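Local coordinates for acetoin utilization protein AcuB, putative (Vibrio cholerae, PDB 2O16), which is of unknown function but, as a pair of CBS domains related to AcuB, probably senses a small ligand such as a nucleotide, at residues D35-P40 against V52-L57; D87-A92 against H107-L112. All coordinates share one frame; numbering follows the deposited sequence.

Contact 1 of 2, residues D35-P40 against V52-L57. With PO4 (phosphate ion), chain C; PO4 (phosphate ion), chain E; PO4 (phosphate ion), chain D.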
ATOM      1  N   ASP A  35      -0.521   7.714 -11.318  1.00 23.08           N
ATOM      2  CA  ASP A  35      -1.877   7.181 -11.231  1.00 22.66           C
ATOM      3  C   ASP A  35      -1.948   6.024 -10.241  1.00 22.60           C
ATOM      4  O   ASP A  35      -2.355   4.907 -10.579  1.00 21.91           O
ATOM      5  CB  ASP A  35      -2.453   6.763 -12.594  1.00 23.61           C
ATOM      6  CG  ASP A  35      -3.979   6.571 -12.556  1.00 24.36           C
ATOM      7  OD1 ASP A  35      -4.633   7.046 -11.596  1.00 25.43           O
ATOM      8  OD2 ASP A  35      -4.526   5.934 -13.496  1.00 25.96           O
ATOM      9  N   ILE A  36      -1.538   6.302  -9.009  1.00 21.72           N
ATOM     10  CA  ILE A  36      -1.668   5.311  -7.950  1.00 20.92           C
ATOM     11  C   ILE A  36      -2.411   5.973  -6.800  1.00 20.45           C
ATOM     12  O   ILE A  36      -2.648   7.182  -6.809  1.00 21.08           O
ATOM     13  CB  ILE A  36      -0.289   4.771  -7.467  1.00 21.06           C
ATOM     14  CG1 ILE A  36       0.573   5.924  -6.961  1.00 20.17           C
ATOM     15  CG2 ILE A  36       0.432   3.957  -8.568  1.00 21.84           C
ATOM     16  CD1 ILE A  36       1.886   5.503  -6.317  1.00 20.14           C
ATOM     17  N   ARG A  37      -2.773   5.186  -5.795  1.00 19.26           N
ATOM     18  CA  ARG A  37      -3.540   5.711  -4.699  1.00 19.13           C
ATOM     19  C   ARG A  37      -3.012   5.360  -3.311  1.00 19.13           C
ATOM     20  O   ARG A  37      -3.691   5.638  -2.317  1.00 18.70           O
ATOM     21  CB  ARG A  37      -4.998   5.268  -4.815  1.00 19.79           C
ATOM     22  CG  ARG A  37      -5.778   5.999  -5.932  1.00 20.18           C
ATOM     23  CD  ARG A  37      -7.204   5.512  -5.924  1.00 21.18           C
ATOM     24  NE  ARG A  37      -7.274   4.160  -6.476  1.00 23.69           N
ATOM     25  CZ  ARG A  37      -7.495   3.061  -5.764  1.00 24.80           C
ATOM     26  NH1 ARG A  37      -7.699   3.110  -4.433  1.00 20.27           N
ATOM     27  NH2 ARG A  37      -7.539   1.897  -6.392  1.00 26.14           N
ATOM     28  N   HIS A  38      -1.807   4.806  -3.233  1.00 18.61           N
ATOM     29  CA  HIS A  38      -1.241   4.421  -1.944  1.00 18.84           C
ATOM     30  C   HIS A  38       0.245   4.678  -1.944  1.00 18.67           C
ATOM     31  O   HIS A  38       0.946   4.201  -2.838  1.00 19.69           O
ATOM     32  CB  HIS A  38      -1.517   2.928  -1.646  1.00 19.09           C
ATOM     33  CG  HIS A  38      -2.970   2.600  -1.584  1.00 18.98           C
ATOM     34  ND1 HIS A  38      -3.700   2.256  -2.707  1.00 18.66           N
ATOM     35  CD2 HIS A  38      -3.849   2.633  -0.554  1.00 18.95           C
ATOM     36  CE1 HIS A  38      -4.963   2.069  -2.364  1.00 17.18           C
ATOM     37  NE2 HIS A  38      -5.083   2.308  -1.069  1.00 19.19           N
ATOM     38  N   VAL A  39       0.692   5.436  -0.944  1.00 18.13           N
ATOM     39  CA  VAL A  39       2.089   5.818  -0.796  1.00 18.30           C
ATOM     40  C   VAL A  39       2.508   5.501   0.635  1.00 17.89           C
ATOM     41  O   VAL A  39       2.085   6.190   1.568  1.00 18.15           O
ATOM     42  CB  VAL A  39       2.312   7.300  -1.048  1.00 17.84           C
ATOM     43  CG1 VAL A  39       3.801   7.666  -0.898  1.00 19.53           C
ATOM     44  CG2 VAL A  39       1.781   7.693  -2.472  1.00 19.79           C
ATOM     45  N   PRO A  40       3.330   4.466   0.786  1.00 17.53           N
ATOM     46  CA  PRO A  40       3.916   4.202   2.093  1.00 17.49           C
ATOM     47  C   PRO A  40       4.848   5.378   2.538  1.00 18.10           C
ATOM     48  O   PRO A  40       5.549   6.027   1.706  1.00 17.22           O
ATOM     49  CB  PRO A  40       4.705   2.907   1.867  1.00 18.00           C
ATOM     50  CG  PRO A  40       4.140   2.316   0.564  1.00 17.39           C
ATOM     51  CD  PRO A  40       3.781   3.501  -0.243  1.00 16.76           C
ATOM     52  N   VAL A  52      -0.306   6.552   3.289  1.00 18.09           N
ATOM     53  CA  VAL A  52      -1.396   7.482   2.984  1.00 19.24           C
ATOM     54  C   VAL A  52      -2.102   7.022   1.701  1.00 18.68           C
ATOM     55  O   VAL A  52      -1.445   6.604   0.745  1.00 19.30           O
ATOM     56  CB  VAL A  52      -0.885   8.964   2.850  1.00 19.90           C
ATOM     57  CG1 VAL A  52      -0.402   9.485   4.226  1.00 19.37           C
ATOM     58  CG2 VAL A  52       0.247   9.063   1.789  1.00 19.20           C
ATOM     59  N   SER A  53      -3.432   7.049   1.717  1.00 19.23           N
ATOM     60  CA  SER A  53      -4.215   6.674   0.539  1.00 19.59           C
ATOM     61  C   SER A  53      -4.769   7.941  -0.090  1.00 19.21           C
ATOM     62  O   SER A  53      -4.766   9.008   0.532  1.00 18.07           O
ATOM     63  CB  SER A  53      -5.380   5.758   0.940  1.00 19.61           C
ATOM     64  OG  SER A  53      -6.256   6.458   1.810  1.00 19.72           O
ATOM     65  N   GLN A  54      -5.273   7.825  -1.314  1.00 20.18           N
ATOM     66  CA  GLN A  54      -6.030   8.942  -1.893  1.00 20.12           C
ATOM     67  C   GLN A  54      -7.160   9.359  -0.961  1.00 19.98           C
ATOM     68  O   GLN A  54      -7.422  10.563  -0.780  1.00 19.31           O
ATOM     69  CB  GLN A  54      -6.610   8.566  -3.259  1.00 20.08           C
ATOM     70  CG  GLN A  54      -7.426   9.721  -3.886  1.00 19.95           C
ATOM     71  CD  GLN A  54      -8.127   9.270  -5.152  1.00 20.26           C
ATOM     72  OE1 GLN A  54      -9.178   8.628  -5.107  1.00 24.32           O
ATOM     73  NE2 GLN A  54      -7.510   9.546  -6.276  1.00 21.04           N
ATOM     74  N   ARG A  55      -7.815   8.375  -0.333  1.00 20.51           N
ATOM     75  CA  ARG A  55      -8.891   8.690   0.595  1.00 21.58           C
ATOM     76  C   ARG A  55      -8.416   9.547   1.782  1.00 21.67           C
ATOM     77  O   ARG A  55      -9.125  10.460   2.235  1.00 21.81           O
ATOM     78  CB  ARG A  55      -9.628   7.424   1.071  1.00 22.64           C
ATOM     79  CG  ARG A  55     -10.819   7.766   2.017  1.00 25.83           C
ATOM     80  CD  ARG A  55     -11.707   6.562   2.307  0.10 22.65           C
ATOM     81  NE  ARG A  55     -12.709   6.841   3.337  0.10 24.11           N
ATOM     82  CZ  ARG A  55     -13.647   5.981   3.734  0.10 24.47           C
ATOM     83  NH1 ARG A  55     -13.730   4.774   3.188  0.10 24.72           N
ATOM     84  NH2 ARG A  55     -14.511   6.330   4.679  0.10 24.57           N
ATOM     85  N   ASP A  56      -7.236   9.248   2.309  1.00 22.33           N
ATOM     86  CA  ASP A  56      -6.639  10.065   3.378  1.00 21.90           C
ATOM     87  C   ASP A  56      -6.429  11.505   2.919  1.00 21.99           C
ATOM     88  O   ASP A  56      -6.720  12.453   3.655  1.00 20.39           O
ATOM     89  CB  ASP A  56      -5.283   9.482   3.828  1.00 22.15           C
ATOM     90  CG  ASP A  56      -5.420   8.136   4.535  1.00 23.03           C
ATOM     91  OD1 ASP A  56      -6.453   7.914   5.206  1.00 24.17           O
ATOM     92  OD2 ASP A  56      -4.502   7.300   4.412  1.00 22.84           O
ATOM     93  N   LEU A  57      -5.856  11.660   1.720  1.00 22.57           N
ATOM     94  CA  LEU A  57      -5.541  12.997   1.196  1.00 24.06           C
ATOM     95  C   LEU A  57      -6.819  13.770   0.936  1.00 24.63           C
ATOM     96  O   LEU A  57      -6.922  14.948   1.286  1.00 24.75           O
ATOM     97  CB  LEU A  57      -4.681  12.928  -0.088  1.00 23.16           C
ATOM     98  CG  LEU A  57      -3.327  12.221   0.023  1.00 24.81           C
ATOM     99  CD1 LEU A  57      -2.476  12.493  -1.206  1.00 26.78           C
ATOM    100  CD2 LEU A  57      -2.574  12.622   1.298  1.00 24.14           C
TER
HETATM  101  P   PO4 C   1      -3.371   1.452  -6.225  1.00 24.81           P
HETATM  102  O1  PO4 C   1      -2.550   2.241  -5.235  1.00 20.35           O
HETATM  103  O2  PO4 C   1      -4.622   1.018  -5.486  1.00 26.39           O
HETATM  104  O3  PO4 C   1      -3.759   2.441  -7.300  1.00 25.01           O
HETATM  105  O4  PO4 C   1      -2.643   0.263  -6.826  1.00 24.24           O
HETATM  106  P   PO4 E   7      -8.369   4.971   4.682  1.00 35.70           P
HETATM  107  O1  PO4 E   7      -7.387   5.598   5.652  1.00 35.17           O
HETATM  108  O2  PO4 E   7      -9.408   6.028   4.371  1.00 34.72           O
HETATM  109  O3  PO4 E   7      -7.683   4.554   3.369  1.00 31.23           O
HETATM  110  O4  PO4 E   7      -9.092   3.822   5.369  1.00 35.89           O
HETATM  111  P   PO4 D   6     -10.499   0.776  -3.883  1.00 32.04           P
HETATM  112  O1  PO4 D   6      -9.425   1.507  -3.089  1.00 29.72           O
HETATM  113  O2  PO4 D   6     -11.803   0.794  -3.071  1.00 30.26           O
HETATM  114  O3  PO4 D   6     -10.715   1.415  -5.236  1.00 27.40           O
HETATM  115  O4  PO4 D   6     -10.056  -0.653  -4.044  1.00 29.47           O
HETATM  116  O   HOH W   1      -7.862   5.449  -1.918  1.00  9.18           O
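Val39 and Val52 face each other as an antiparallel hydrogen-bonded pair in the hairpin 38-42/48-53 of a CBS domain, joined by Val39 N to Val52 O (3.0 Å) and Val52 N to Val39 O (3.0 Å). On their buried face, the first torsion of Val52 swings its CG2 branch across to the partner strand, where it rests 3.9 Å from Val39 CB, with Leu30 and Met31 of helix 24-34 also packing on Val39. The other face carries the non-hydrogen-bonded pair His38 and Ser53, where His38 CD2 approaches Ser53 CB at 3.8 Å. With CG held anti to the carbonyl carbon (chi1 -60°), the imidazole turns the edge bearing ND1 to the phosphate of chain C, and ND1 donates to its O1 over 2.8 Å, almost straight at 171°. Arg37 N gives a second bond to the same oxygen.

Gln54 N donates to Arg37 O at 2.9 Å, carrying the pairing from strand into the first turn of helix 54-64. The two side chains pass at a slant, Arg37 CG 3.8 Å from Gln54 CB, with guanidinium and amide planes 53° apart. A bend at chi3 brings the guanidinium between two phosphates, which lie over opposite faces; NH1 bonds O1 of the chain D ion at 2.7 Å, while NH2 makes a salt bridge to Asp126. Ser53 caps the helix in a capping box: its OG accepts from Asp56 N and donates to the phosphate of chain E, and its N-H reaches Asp56 OD2 from above the carboxylate plane.

The phosphates probably come from the crystallisation liquor. Even so, backbone N-H, imidazole and guanidinium converging on anions, with Thr125 and Ser127 also binding phosphate, are consistent with a cleft suited to a phosphorylated ligand, as in the CBS pairs that bind adenine nucleotides.

Contact 2 of 2, residues D87-A92 against H107-L112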
ATOM      1  N   ASP A  87      -2.437   3.686  13.297  1.00 16.91           N
ATOM      2  CA  ASP A  87      -2.539   2.230  13.248  1.00 16.80           C
ATOM      3  C   ASP A  87      -2.048   1.759  11.876  1.00 17.41           C
ATOM      4  O   ASP A  87      -2.581   2.180  10.856  1.00 17.19           O
ATOM      5  CB  ASP A  87      -3.979   1.800  13.466  1.00 16.64           C
ATOM      6  CG  ASP A  87      -4.547   2.348  14.768  1.00 17.97           C
ATOM      7  OD1 ASP A  87      -4.176   1.831  15.834  1.00 17.77           O
ATOM      8  OD2 ASP A  87      -5.344   3.303  14.722  1.00 15.79           O
ATOM      9  N   VAL A  88      -1.058   0.871  11.867  1.00 16.65           N
ATOM     10  CA  VAL A  88      -0.454   0.427  10.627  1.00 18.23           C
ATOM     11  C   VAL A  88      -0.568  -1.115  10.504  1.00 18.03           C
ATOM     12  O   VAL A  88      -0.079  -1.846  11.380  1.00 18.15           O
ATOM     13  CB  VAL A  88       1.036   0.850  10.572  1.00 17.84           C
ATOM     14  CG1 VAL A  88       1.683   0.391   9.220  1.00 18.85           C
ATOM     15  CG2 VAL A  88       1.185   2.373  10.777  1.00 17.56           C
ATOM     16  N   THR A  89      -1.200  -1.585   9.426  1.00 18.39           N
ATOM     17  CA  THR A  89      -1.367  -3.019   9.181  1.00 19.19           C
ATOM     18  C   THR A  89      -0.348  -3.416   8.123  1.00 19.69           C
ATOM     19  O   THR A  89      -0.205  -2.705   7.118  1.00 18.73           O
ATOM     20  CB  THR A  89      -2.800  -3.343   8.711  1.00 20.41           C
ATOM     21  OG1 THR A  89      -3.730  -2.847   9.685  1.00 22.18           O
ATOM     22  CG2 THR A  89      -3.030  -4.892   8.561  1.00 19.42           C
ATOM     23  N   SER A  90       0.369  -4.507   8.360  1.00 17.83           N
ATOM     24  CA  SER A  90       1.376  -5.000   7.405  1.00 18.81           C
ATOM     25  C   SER A  90       1.390  -6.534   7.436  1.00 19.33           C
ATOM     26  O   SER A  90       0.678  -7.182   8.272  1.00 19.11           O
ATOM     27  CB  SER A  90       2.777  -4.445   7.742  1.00 18.98           C
ATOM     28  OG  SER A  90       3.182  -4.929   9.012  1.00 19.78           O
ATOM     29  N   VAL A  91       2.179  -7.114   6.526  1.00 18.42           N
ATOM     30  CA  VAL A  91       2.319  -8.573   6.441  1.00 18.29           C
ATOM     31  C   VAL A  91       3.763  -8.910   6.069  1.00 18.62           C
ATOM     32  O   VAL A  91       4.461  -8.074   5.483  1.00 20.02           O
ATOM     33  CB  VAL A  91       1.322  -9.152   5.389  1.00 17.89           C
ATOM     34  CG1 VAL A  91       1.720  -8.745   3.924  1.00 16.23           C
ATOM     35  CG2 VAL A  91       1.185 -10.696   5.486  1.00 17.31           C
ATOM     36  N   ALA A  92       4.210 -10.126   6.385  1.00 19.20           N
ATOM     37  CA  ALA A  92       5.539 -10.610   5.945  1.00 19.13           C
ATOM     38  C   ALA A  92       5.513 -11.155   4.515  1.00 19.33           C
ATOM     39  O   ALA A  92       4.477 -11.667   4.063  1.00 19.23           O
ATOM     40  CB  ALA A  92       6.073 -11.688   6.922  1.00 19.09           C
ATOM     41  N   HIS A 107     -11.074  -7.698   6.871  1.00 19.29           N
ATOM     42  CA  HIS A 107     -10.765  -6.489   7.631  1.00 19.50           C
ATOM     43  C   HIS A 107     -10.860  -5.214   6.798  1.00 20.53           C
ATOM     44  O   HIS A 107     -10.416  -4.173   7.256  1.00 20.07           O
ATOM     45  CB  HIS A 107      -9.367  -6.588   8.261  1.00 18.61           C
ATOM     46  CG  HIS A 107      -9.262  -7.623   9.336  1.00 20.18           C
ATOM     47  ND1 HIS A 107      -9.959  -7.531  10.522  1.00 19.49           N
ATOM     48  CD2 HIS A 107      -8.493  -8.736   9.439  1.00 24.12           C
ATOM     49  CE1 HIS A 107      -9.650  -8.556  11.296  1.00 20.61           C
ATOM     50  NE2 HIS A 107      -8.745  -9.291  10.673  1.00 22.96           N
ATOM     51  N   LYS A 108     -11.411  -5.293   5.583  1.00 20.29           N
ATOM     52  CA  LYS A 108     -11.538  -4.114   4.704  1.00 21.56           C
ATOM     53  C   LYS A 108     -10.250  -3.281   4.589  1.00 20.26           C
ATOM     54  O   LYS A 108     -10.257  -2.037   4.696  1.00 19.57           O
ATOM     55  CB  LYS A 108     -12.732  -3.216   5.117  1.00 22.65           C
ATOM     56  CG  LYS A 108     -14.048  -3.983   5.267  1.00 27.79           C
ATOM     57  CD  LYS A 108     -14.532  -4.469   3.901  1.00 35.30           C
ATOM     58  CE  LYS A 108     -15.082  -3.334   3.000  1.00 40.82           C
ATOM     59  NZ  LYS A 108     -16.563  -3.091   3.171  1.00 42.62           N
ATOM     60  N   ILE A 109      -9.156  -3.979   4.320  1.00 19.57           N
ATOM     61  CA  ILE A 109      -7.868  -3.371   4.064  1.00 20.34           C
ATOM     62  C   ILE A 109      -7.686  -3.297   2.542  1.00 21.08           C
ATOM     63  O   ILE A 109      -7.640  -4.318   1.871  1.00 21.95           O
ATOM     64  CB  ILE A 109      -6.710  -4.239   4.662  1.00 20.50           C
ATOM     65  CG1 ILE A 109      -6.922  -4.542   6.169  1.00 21.85           C
ATOM     66  CG2 ILE A 109      -5.349  -3.561   4.432  1.00 21.02           C
ATOM     67  CD1 ILE A 109      -6.764  -3.348   7.083  1.00 22.21           C
ATOM     68  N   GLY A 110      -7.604  -2.099   1.996  1.00 21.97           N
ATOM     69  CA  GLY A 110      -7.417  -1.975   0.547  1.00 22.66           C
ATOM     70  C   GLY A 110      -5.994  -2.249   0.089  1.00 23.07           C
ATOM     71  O   GLY A 110      -5.777  -2.859  -0.995  1.00 23.69           O
ATOM     72  N   CYS A 111      -5.026  -1.850   0.926  1.00 22.32           N
ATOM     73  CA  CYS A 111      -3.599  -1.964   0.628  1.00 22.24           C
ATOM     74  C   CYS A 111      -2.828  -2.478   1.831  1.00 20.80           C
ATOM     75  O   CYS A 111      -2.981  -1.962   2.929  1.00 21.51           O
ATOM     76  CB  CYS A 111      -3.025  -0.609   0.227  1.00 22.44           C
ATOM     77  SG  CYS A 111      -1.248  -0.561  -0.045  1.00 25.94           S
ATOM     78  N   LEU A 112      -2.003  -3.491   1.621  1.00 19.52           N
ATOM     79  CA  LEU A 112      -1.257  -4.118   2.697  1.00 18.45           C
ATOM     80  C   LEU A 112       0.247  -4.015   2.392  1.00 19.22           C
ATOM     81  O   LEU A 112       0.752  -4.703   1.501  1.00 17.42           O
ATOM     82  CB  LEU A 112      -1.749  -5.570   2.858  1.00 18.72           C
ATOM     83  CG  LEU A 112      -1.282  -6.502   3.978  1.00 21.15           C
ATOM     84  CD1 LEU A 112      -1.636  -5.909   5.369  1.00 22.79           C
ATOM     85  CD2 LEU A 112      -1.926  -7.900   3.773  1.00 19.73           C
TER
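Leu112 meets Thr89 and Val91 where, in the second CBS domain, the loop leading towards helix 97-106 runs past the start of strand 112-116. No hydrogen bond links the two segments; the interaction rests on van der Waals contacts, mostly between carbons. Placed anti to the backbone N (chi1 -174°), CG of Leu112 splays its two methyls against successive parts of the loop. CD1 sits 3.6 Å from Thr89 CG2 and also lies 3.7 Å from the carbonyl carbon, C, of Ser90. Beside this, Ile109 offers its CD1 to the hydroxyl of Thr89 in a looser approach of 4.0 Å to OG1, the two side chains inclined to each other.

Around this first shell, Met104 and Ser100 of helix 97-106 touch Leu112 and Val91 respectively, and Tyr103 packs on Thr89. That helix ends in a Schellman motif with Lys108, whose phi is positive, at the C' position; Ile109 N bonds back to Met104 O, and the side chain of Ile109 starts out toward the loop. Backbone hydrogen bonds between Val91 and both Pro113 and Val115 hold the loop alongside strand 112-116, and Leu112 is bonded to Ile124 of the next strand. Val91 crosses Leu112 at about a right angle, its CG1 3.7 Å from Leu112 CD2.

In the fold
From the N terminus, helix 24-34 leads into contact 1, which closes the base of the hairpin formed by strands 38-42 and 48-53 and hands the chain to helix 54-64. Only after it has closed does contact 2 open, so the two stand in series and neither nest nor cross. Contact 2 closes a longer excursion, built mainly of helix 97-106, and delivers the chain to strand 112-116. Each belongs to a different CBS motif of the chain, their centres about 13 Å apart. They meet through His38 CD2 and Cys111 CB at 3.4 Å, a packing contact that joins the first hairpin to the chain just before strand 112-116 and so ties together the two CBS domains.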